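Local coordinates for surface layer protein (Geobacillus stearothermophilus, PDB 4UJ7), which probably self-assembles into the crystalline surface layer that coats the bacterial cell, this piece being two Ig-like domains, the second of which binds calcium, at residues G44-G49 with Q72-V77; T54-E59 with S86-I91; Q137-A142 with D152-V157. One frame throughout, in Å; residues are numbered along the deposited sequence.

The three contacts are spread over two successive Ig-like beta domains. Interactions 1 and 2 share the first domain, at its two different sheets: residues 44-49 meet the start of strand 74-81 at the surface, whereas residues 54-59 pair along strand 85-93 at a sheet border. Interaction 3, residues 137-142 with 152-157, belongs to the second domain and is the buried one. Their chemistry follows: backbone carbonyls and a tyrosine hydroxyl at the loop of interaction 1, a carboxylate gripped by two threonines at the partly buried edge of interaction 2, and in interaction 3 a salt bridge with an Asx turn beside valine and isoleucine side chains.

Interaction 1 of 3, residues G44-G49 with Q72-V77; sequences GNKFTG and QSEYTV
Tyr75 carries its ring with CG anti to the carbonyl carbon (chi1 -61°), which sends OH to the carbonyl of Gly49, while Lys46, turned the same way at chi1, lays its aliphatic chain alongside Ser73. The contact joins a loop of the first Ig-like beta sandwich, between strands 32-41 and 52-55, to the entry of strand 74-81. Phe47 and Ser73 bond through their backbones to Leu39, so loop and strand entry share a neighbour. In the conformer described, Lys46 CD passes 3.4 Å from Ser73 OG, and CE lies 3.6 Å from OE2 of Glu74; the ammonium and carboxylate are oppositely charged but too far apart for a salt bridge. Ser73 CB sits 3.2 Å from Phe47 O. The amide of Gly49 donates to Gln72 O at 3.1 Å, tilted well out of the carbonyl plane. Tyr75 OH is used twice, since it also accepts from the backbone N of Gln72 at 3.0 Å, and the two bonds fix the hydroxyl's rotation. The ring is buried, touching Val51 and Val65. Gly49 O lies in the plane of that ring, at its edge, and accepts the hydrogen bond from Tyr75 OH at 2.7 Å.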
loop_
_atom_site.group_PDB
_atom_site.type_symbol
_atom_site.label_atom_id
_atom_site.label_comp_id
_atom_site.label_asym_id
_atom_site.label_seq_id
_atom_site.Cartn_x
_atom_site.Cartn_y
_atom_site.Cartn_z
ATOM N N GLY A 44 -9.731 -20.937 2.612
ATOM C CA GLY A 44 -9.147 -19.873 1.815
ATOM C C GLY A 44 -9.939 -18.579 1.811
ATOM O O GLY A 44 -9.598 -17.641 1.093
ATOM N N ASN A 45 -10.994 -18.521 2.619
ATOM C CA ASN A 45 -11.816 -17.315 2.721
ATOM C C ASN A 45 -11.329 -16.382 3.829
ATOM O O ASN A 45 -10.656 -16.825 4.760
ATOM C CB ASN A 45 -13.275 -17.693 2.945
ATOM C CG ASN A 45 -13.868 -18.429 1.750
ATOM O OD1 ASN A 45 -13.587 -18.087 0.601
ATOM N ND2 ASN A 45 -14.679 -19.441 2.019
ATOM N N LYS A 46 -11.664 -15.098 3.719
ATOM C CA LYS A 46 -11.233 -14.115 4.717
ATOM C C LYS A 46 -11.772 -14.473 6.098
ATOM O O LYS A 46 -12.897 -14.959 6.242
ATOM C CB LYS A 46 -11.614 -12.692 4.305
ATOM C CG LYS A 46 -10.887 -12.224 3.049
ATOM C CD LYS A 46 -10.738 -10.715 3.002
ATOM C CE LYS A 46 -10.637 -10.209 1.573
ATOM N NZ LYS A 46 -11.983 -10.052 0.960
ATOM N N PHE A 47 -10.940 -14.248 7.107
ATOM C CA PHE A 47 -11.280 -14.558 8.491
ATOM C C PHE A 47 -10.959 -13.324 9.331
ATOM O O PHE A 47 -9.847 -12.814 9.262
ATOM C CB PHE A 47 -10.443 -15.763 8.947
ATOM C CG PHE A 47 -10.720 -16.215 10.352
ATOM C CD1 PHE A 47 -11.751 -17.122 10.610
ATOM C CD2 PHE A 47 -9.944 -15.754 11.413
ATOM C CE1 PHE A 47 -12.011 -17.550 11.907
ATOM C CE2 PHE A 47 -10.200 -16.184 12.716
ATOM C CZ PHE A 47 -11.231 -17.080 12.951
ATOM N N THR A 48 -11.914 -12.864 10.143
ATOM C CA THR A 48 -11.686 -11.713 11.022
ATOM C C THR A 48 -10.966 -12.146 12.290
ATOM O O THR A 48 -11.395 -13.083 12.981
ATOM C CB THR A 48 -13.019 -11.048 11.408
ATOM O OG1 THR A 48 -13.651 -10.573 10.216
ATOM C CG2 THR A 48 -12.803 -9.886 12.382
ATOM N N GLY A 49 -9.846 -11.486 12.575
ATOM C CA GLY A 49 -9.097 -11.775 13.792
ATOM C C GLY A 49 -8.118 -10.648 14.051
ATOM O O GLY A 49 -7.894 -9.814 13.175
ATOM N N GLN A 72 -10.412 -6.727 11.838
ATOM C CA GLN A 72 -10.403 -6.854 10.383
ATOM C C GLN A 72 -9.889 -8.206 9.933
ATOM O O GLN A 72 -9.381 -8.970 10.751
ATOM C CB GLN A 72 -9.564 -5.724 9.774
ATOM C CG GLN A 72 -10.115 -4.350 10.162
ATOM C CD GLN A 72 -9.348 -3.147 9.657
ATOM O OE1 GLN A 72 -9.805 -2.011 9.839
ATOM N NE2 GLN A 72 -8.189 -3.353 9.058
ATOM N N SER A 73 -10.025 -8.492 8.644
ATOM C CA SER A 73 -9.369 -9.648 8.048
ATOM C C SER A 73 -8.157 -9.244 7.215
ATOM O O SER A 73 -7.383 -10.107 6.818
ATOM C CB SER A 73 -10.354 -10.474 7.199
ATOM O OG SER A 73 -10.961 -9.666 6.195
ATOM N N GLU A 74 -7.995 -7.946 6.945
ATOM C CA GLU A 74 -6.883 -7.400 6.155
ATOM C C GLU A 74 -6.247 -6.241 6.924
ATOM O O GLU A 74 -6.967 -5.390 7.470
ATOM C CB GLU A 74 -7.412 -6.836 4.829
ATOM C CG GLU A 74 -7.898 -7.882 3.828
ATOM C CD GLU A 74 -8.711 -7.305 2.678
ATOM O OE1 GLU A 74 -9.780 -6.693 2.925
ATOM O OE2 GLU A 74 -8.296 -7.494 1.515
ATOM N N TYR A 75 -4.911 -6.205 6.937
ATOM C CA TYR A 75 -4.149 -5.136 7.593
ATOM C C TYR A 75 -2.946 -4.741 6.756
ATOM O O TYR A 75 -2.387 -5.558 5.999
ATOM C CB TYR A 75 -3.604 -5.615 8.941
ATOM C CG TYR A 75 -4.668 -6.020 9.933
ATOM C CD1 TYR A 75 -5.300 -5.069 10.745
ATOM C CD2 TYR A 75 -5.034 -7.378 10.078
ATOM C CE1 TYR A 75 -6.289 -5.447 11.647
ATOM C CE2 TYR A 75 -6.035 -7.759 10.975
ATOM C CZ TYR A 75 -6.635 -6.790 11.774
ATOM O OH TYR A 75 -7.603 -7.166 12.662
ATOM N N THR A 76 -2.512 -3.494 6.909
ATOM C CA THR A 76 -1.262 -3.027 6.341
ATOM C C THR A 76 -0.206 -2.926 7.422
ATOM O O THR A 76 -0.462 -2.313 8.474
ATOM C CB THR A 76 -1.443 -1.667 5.657
ATOM O OG1 THR A 76 -2.304 -1.846 4.529
ATOM C CG2 THR A 76 -0.110 -1.134 5.164
ATOM N N VAL A 77 0.934 -3.546 7.192
ATOM C CA VAL A 77 2.078 -3.489 8.119
ATOM C C VAL A 77 3.085 -2.489 7.567
ATOM O O VAL A 77 3.428 -2.514 6.373
ATOM C CB VAL A 77 2.736 -4.879 8.292
ATOM C CG1 VAL A 77 3.992 -4.782 9.149
ATOM C CG2 VAL A 77 1.748 -5.885 8.860
#

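Interaction 2 of 3, residues T54-E59 with S86-I91; sequences TSDKTE and STTITI
Asp56, in the conformer described, reaches across to Thr88 and Thr90 with a single carboxylate oxygen. Thr88 OG1 donates to Asp56 OD2 at 2.6 Å, coming in on the anti side and out of the carboxylate plane, and Thr90 OG1 donates to the same OD2 at 2.9 Å on the syn lone pair. Thr88 can do so because its OG1 stands between the backbone N and the carbonyl carbon (chi1 72°). Lys99 bonds to Thr90 OG1 and forms a long, weak ion pair with Asp56, which would probably favour the charged carboxylate.

Beside this grip the backbones pair, and here, with the buried Ile89 and Thr90, the packing is tight: Thr54 and Thr90 form a hydrogen-bonded antiparallel pair, with Thr90 N to Thr54 O at 2.8 Å, and the amide of Asp56 donates to Thr88 O at 3.0 Å. On the other face of the sheet, Ile89 CD1 packs 4.0 Å from Ser55 CB. Ser55 OG accepts from Lys57 N at 3.3 Å, an ST turn where the chain leaves the strand, and it also bonds to the carbonyl of Ala61. Replacing Ser55 by alanine removes the hydroxyl, which is likely to leave the Lys57 amide and the Ala61 carbonyl without this partner and the turn freer to shift.

The looser side lies at Lys57 and Thr54, both exposed. Lys57 brings its CB to 3.3 Å from Thr87 OG1, while its amine leads away, and a water bridges Thr54 OG1, in the conformer described, and Thr90 O. Such a short border strand, 52-55, paired antiparallel with 85-93 and then breaking into a turn, is the edge of one sheet in this Ig-like beta sandwich.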
loop_
_atom_site.group_PDB
_atom_site.type_symbol
_atom_site.label_atom_id
_atom_site.label_comp_id
_atom_site.label_asym_id
_atom_site.label_seq_id
_atom_site.Cartn_x
_atom_site.Cartn_y
_atom_site.Cartn_z
ATOM N N THR A 54 5.691 -7.512 15.737
ATOM C CA THR A 54 6.870 -7.211 16.540
ATOM C C THR A 54 8.127 -7.367 15.704
ATOM O O THR A 54 8.255 -8.302 14.903
ATOM C CB THR A 54 7.011 -8.145 17.766
ATOM O OG1 THR A 54 6.992 -9.514 17.346
ATOM C CG2 THR A 54 5.914 -7.897 18.793
ATOM N N SER A 55 9.051 -6.434 15.885
ATOM C CA SER A 55 10.375 -6.527 15.293
ATOM C C SER A 55 11.269 -7.209 16.303
ATOM O O SER A 55 11.244 -6.878 17.493
ATOM C CB SER A 55 10.937 -5.150 14.990
ATOM O OG SER A 55 12.295 -5.269 14.623
ATOM N N ASP A 56 12.094 -8.117 15.825
ATOM C CA ASP A 56 12.917 -8.866 16.731
ATOM C C ASP A 56 14.263 -8.166 16.994
ATOM O O ASP A 56 15.089 -8.674 17.750
ATOM C CB ASP A 56 12.979 -10.319 16.256
ATOM C CG ASP A 56 11.573 -10.947 16.174
ATOM O OD1 ASP A 56 10.937 -11.130 17.235
ATOM O OD2 ASP A 56 11.079 -11.234 15.060
ATOM N N LYS A 57 14.432 -6.971 16.406
ATOM C CA LYS A 57 15.557 -6.059 16.665
ATOM C C LYS A 57 15.159 -4.598 16.340
ATOM O O LYS A 57 15.353 -4.106 15.212
ATOM C CB LYS A 57 16.778 -6.491 15.849
ATOM C CG LYS A 57 18.051 -6.700 16.650
ATOM C CD LYS A 57 19.110 -7.404 15.811
ATOM C CE LYS A 57 20.138 -8.126 16.676
ATOM N NZ LYS A 57 19.571 -9.345 17.327
ATOM N N THR A 58 14.601 -3.904 17.329
ATOM C CA THR A 58 14.090 -2.545 17.108
ATOM C C THR A 58 15.173 -1.511 16.770
ATOM O O THR A 58 14.879 -0.471 16.179
ATOM C CB THR A 58 13.212 -2.039 18.274
ATOM O OG1 THR A 58 13.941 -2.157 19.505
ATOM C CG2 THR A 58 11.914 -2.830 18.377
ATOM N N GLU A 59 16.424 -1.789 17.138
ATOM C CA GLU A 59 17.519 -0.898 16.756
ATOM C C GLU A 59 17.782 -0.937 15.244
ATOM O O GLU A 59 18.344 0.009 14.693
ATOM C CB GLU A 59 18.804 -1.173 17.557
ATOM C CG GLU A 59 19.595 -2.401 17.128
ATOM C CD GLU A 59 19.204 -3.654 17.889
ATOM O OE1 GLU A 59 18.050 -3.742 18.363
ATOM O OE2 GLU A 59 20.057 -4.559 18.016
ATOM N N SER A 86 20.035 -6.755 9.482
ATOM C CA SER A 86 18.953 -7.661 9.148
ATOM C C SER A 86 18.199 -8.076 10.395
ATOM O O SER A 86 18.783 -8.187 11.480
ATOM C CB SER A 86 19.496 -8.900 8.437
ATOM O OG SER A 86 20.036 -8.546 7.180
ATOM N N THR A 87 16.893 -8.299 10.244
ATOM C CA THR A 87 16.062 -8.803 11.333
ATOM C C THR A 87 14.800 -9.469 10.782
ATOM O O THR A 87 14.753 -9.821 9.607
ATOM C CB THR A 87 15.746 -7.715 12.402
ATOM O OG1 THR A 87 15.174 -8.336 13.559
ATOM C CG2 THR A 87 14.804 -6.635 11.867
ATOM N N THR A 88 13.798 -9.681 11.630
ATOM C CA THR A 88 12.541 -10.288 11.206
ATOM C C THR A 88 11.368 -9.548 11.870
ATOM O O THR A 88 11.521 -9.037 12.996
ATOM C CB THR A 88 12.492 -11.814 11.501
ATOM O OG1 THR A 88 12.365 -12.049 12.901
ATOM C CG2 THR A 88 13.772 -12.526 11.020
ATOM N N ILE A 89 10.253 -9.427 11.154
ATOM C CA ILE A 89 8.959 -9.022 11.717
ATOM C C ILE A 89 8.161 -10.296 12.005
ATOM O O ILE A 89 7.916 -11.119 11.103
ATOM C CB ILE A 89 8.089 -8.133 10.769
ATOM C CG1 ILE A 89 8.785 -6.841 10.301
ATOM C CG2 ILE A 89 6.740 -7.788 11.421
ATOM C CD1 ILE A 89 9.498 -6.051 11.390
ATOM N N THR A 90 7.754 -10.467 13.255
ATOM C CA THR A 90 6.893 -11.578 13.621
ATOM C C THR A 90 5.457 -11.085 13.681
ATOM O O THR A 90 5.140 -10.128 14.403
ATOM C CB THR A 90 7.318 -12.223 14.967
ATOM O OG1 THR A 90 8.656 -12.723 14.858
ATOM C CG2 THR A 90 6.369 -13.354 15.352
ATOM N N ILE A 91 4.579 -11.712 12.904
ATOM C CA ILE A 91 3.160 -11.393 12.901
ATOM C C ILE A 91 2.456 -12.583 13.535
ATOM O O ILE A 91 2.603 -13.711 13.056
ATOM C CB ILE A 91 2.686 -11.164 11.450
ATOM C CG1 ILE A 91 3.491 -10.026 10.815
ATOM C CG2 ILE A 91 1.214 -10.888 11.424
ATOM C CD1 ILE A 91 3.609 -10.155 9.317
HETATM O O HOH W 1 4.183 -10.477 17.198
#

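Interaction 3 of 3, residues Q137-A142 with D152-V157; sequences QLKVYA and DITNDV
Lys139 runs over Thr154 to Asp152, joining strand 135-144 to the turn after strand 149-152 in the second Ig-like domain. Its CB and CG each pass 3.5 Å from Thr154 OG1; CD and CE then skirt Asp152 OD2, and the chain, bent at chi4 (-68°), delivers NZ to that OD2 at 2.7 Å on the syn lone pair. This salt bridge has company, for NZ also pairs with Asp181 and bonds to the carbonyl of Thr182, so the buried ammonium is held by three groups. The other oxygen of Asp152 makes an Asx turn: OD1 takes the backbone N of Thr154 at 3.1 Å and the Thr154 hydroxyl at 2.6 Å. With its proton spent there, Thr154 OG1 accepts from the backbone N of Val140, in a nearly straight bond (165°). Ile153 N meanwhile donates to Val140 O at 2.9 Å, so both polar backbone atoms of Val140 are satisfied by the turn. The Val140 side chain packs into the apolar interior, where strands 195-203 and 206-216 close over it and its neighbours: Val140 CG1 meets Ile153 CG1 at 3.8 Å, and Val140 CG2 lies 4.0 Å from Val157 CG2.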
loop_
_atom_site.group_PDB
_atom_site.type_symbol
_atom_site.label_atom_id
_atom_site.label_comp_id
_atom_site.label_asym_id
_atom_site.label_seq_id
_atom_site.Cartn_x
_atom_site.Cartn_y
_atom_site.Cartn_z
ATOM N N GLN A 137 -5.646 5.363 -2.818
ATOM C CA GLN A 137 -4.476 6.010 -2.254
ATOM C C GLN A 137 -3.225 5.469 -2.905
ATOM O O GLN A 137 -3.030 4.250 -2.967
ATOM C CB GLN A 137 -4.408 5.731 -0.760
ATOM C CG GLN A 137 -5.371 6.563 0.054
ATOM C CD GLN A 137 -5.075 6.410 1.521
ATOM O OE1 GLN A 137 -5.077 5.296 2.055
ATOM N NE2 GLN A 137 -4.769 7.511 2.168
ATOM N N LEU A 138 -2.382 6.378 -3.389
ATOM C CA LEU A 138 -1.161 6.012 -4.122
ATOM C C LEU A 138 0.094 6.595 -3.497
ATOM O O LEU A 138 0.084 7.716 -2.981
ATOM C CB LEU A 138 -1.240 6.540 -5.568
ATOM C CG LEU A 138 -2.445 6.078 -6.391
ATOM C CD1 LEU A 138 -2.457 6.819 -7.722
ATOM C CD2 LEU A 138 -2.475 4.566 -6.609
ATOM N N LYS A 139 1.177 5.818 -3.543
ATOM C CA LYS A 139 2.512 6.362 -3.309
ATOM C C LYS A 139 3.403 5.998 -4.497
ATOM O O LYS A 139 3.120 5.052 -5.234
ATOM C CB LYS A 139 3.114 5.839 -1.997
ATOM C CG LYS A 139 2.665 6.624 -0.767
ATOM C CD LYS A 139 3.289 6.013 0.487
ATOM C CE LYS A 139 3.005 6.874 1.706
ATOM N NZ LYS A 139 3.723 8.163 1.609
ATOM N N VAL A 140 4.453 6.785 -4.689
ATOM C CA VAL A 140 5.458 6.464 -5.695
ATOM C C VAL A 140 6.819 6.362 -5.007
ATOM O O VAL A 140 7.245 7.306 -4.349
ATOM C CB VAL A 140 5.494 7.493 -6.849
ATOM C CG1 VAL A 140 6.492 7.059 -7.920
ATOM C CG2 VAL A 140 4.112 7.638 -7.491
ATOM N N TYR A 141 7.462 5.196 -5.138
ATOM C CA TYR A 141 8.787 4.954 -4.551
ATOM C C TYR A 141 9.906 4.952 -5.572
ATOM O O TYR A 141 9.740 4.482 -6.703
ATOM C CB TYR A 141 8.820 3.606 -3.828
ATOM C CG TYR A 141 7.839 3.487 -2.689
ATOM C CD1 TYR A 141 8.061 4.144 -1.487
ATOM C CD2 TYR A 141 6.684 2.730 -2.827
ATOM C CE1 TYR A 141 7.159 4.045 -0.439
ATOM C CE2 TYR A 141 5.776 2.625 -1.795
ATOM C CZ TYR A 141 6.021 3.282 -0.609
ATOM O OH TYR A 141 5.128 3.156 0.424
ATOM N N ALA A 142 11.057 5.460 -5.140
ATOM C CA ALA A 142 12.314 5.239 -5.847
ATOM C C ALA A 142 13.004 3.962 -5.315
ATOM O O ALA A 142 13.078 3.737 -4.099
ATOM C CB ALA A 142 13.213 6.452 -5.716
ATOM N N ASP A 152 10.712 7.915 -0.972
ATOM C CA ASP A 152 9.301 8.101 -1.271
ATOM C C ASP A 152 9.173 9.444 -1.987
ATOM O O ASP A 152 9.352 10.499 -1.386
ATOM C CB ASP A 152 8.486 8.056 0.034
ATOM C CG ASP A 152 6.999 8.278 -0.179
ATOM O OD1 ASP A 152 6.614 8.824 -1.222
ATOM O OD2 ASP A 152 6.216 7.932 0.727
ATOM N N ILE A 153 8.883 9.390 -3.287
ATOM C CA ILE A 153 8.887 10.563 -4.148
ATOM C C ILE A 153 7.481 11.027 -4.505
ATOM O O ILE A 153 7.290 11.803 -5.447
ATOM C CB ILE A 153 9.742 10.358 -5.446
ATOM C CG1 ILE A 153 9.186 9.249 -6.353
ATOM C CG2 ILE A 153 11.213 10.109 -5.088
ATOM C CD1 ILE A 153 9.748 9.286 -7.766
ATOM N N THR A 154 6.498 10.591 -3.721
ATOM C CA THR A 154 5.090 10.938 -3.981
ATOM C C THR A 154 4.851 12.432 -4.103
ATOM O O THR A 154 4.052 12.860 -4.938
ATOM C CB THR A 154 4.150 10.341 -2.910
ATOM O OG1 THR A 154 4.465 8.957 -2.739
ATOM C CG2 THR A 154 2.691 10.447 -3.346
ATOM N N ASN A 155 5.534 13.222 -3.277
ATOM C CA ASN A 155 5.376 14.664 -3.319
ATOM C C ASN A 155 6.015 15.320 -4.551
ATOM O O ASN A 155 5.655 16.439 -4.917
ATOM C CB ASN A 155 5.919 15.296 -2.044
ATOM C CG ASN A 155 5.423 16.719 -1.848
ATOM O OD1 ASN A 155 4.267 17.040 -2.141
ATOM N ND2 ASN A 155 6.302 17.580 -1.370
ATOM N N ASP A 156 6.942 14.611 -5.187
ATOM C CA ASP A 156 7.715 15.160 -6.311
ATOM C C ASP A 156 7.042 14.948 -7.659
ATOM O O ASP A 156 7.354 15.636 -8.641
ATOM C CB ASP A 156 9.104 14.518 -6.359
ATOM C CG ASP A 156 9.903 14.727 -5.083
ATOM O OD1 ASP A 156 9.807 15.809 -4.473
ATOM O OD2 ASP A 156 10.647 13.800 -4.708
ATOM N N VAL A 157 6.129 13.982 -7.714
ATOM C CA VAL A 157 5.510 13.574 -8.968
ATOM C C VAL A 157 4.223 14.358 -9.196
ATOM O O VAL A 157 3.695 14.992 -8.278
ATOM C CB VAL A 157 5.220 12.046 -9.027
ATOM C CG1 VAL A 157 6.483 11.221 -8.799
ATOM C CG2 VAL A 157 4.140 11.630 -8.030
#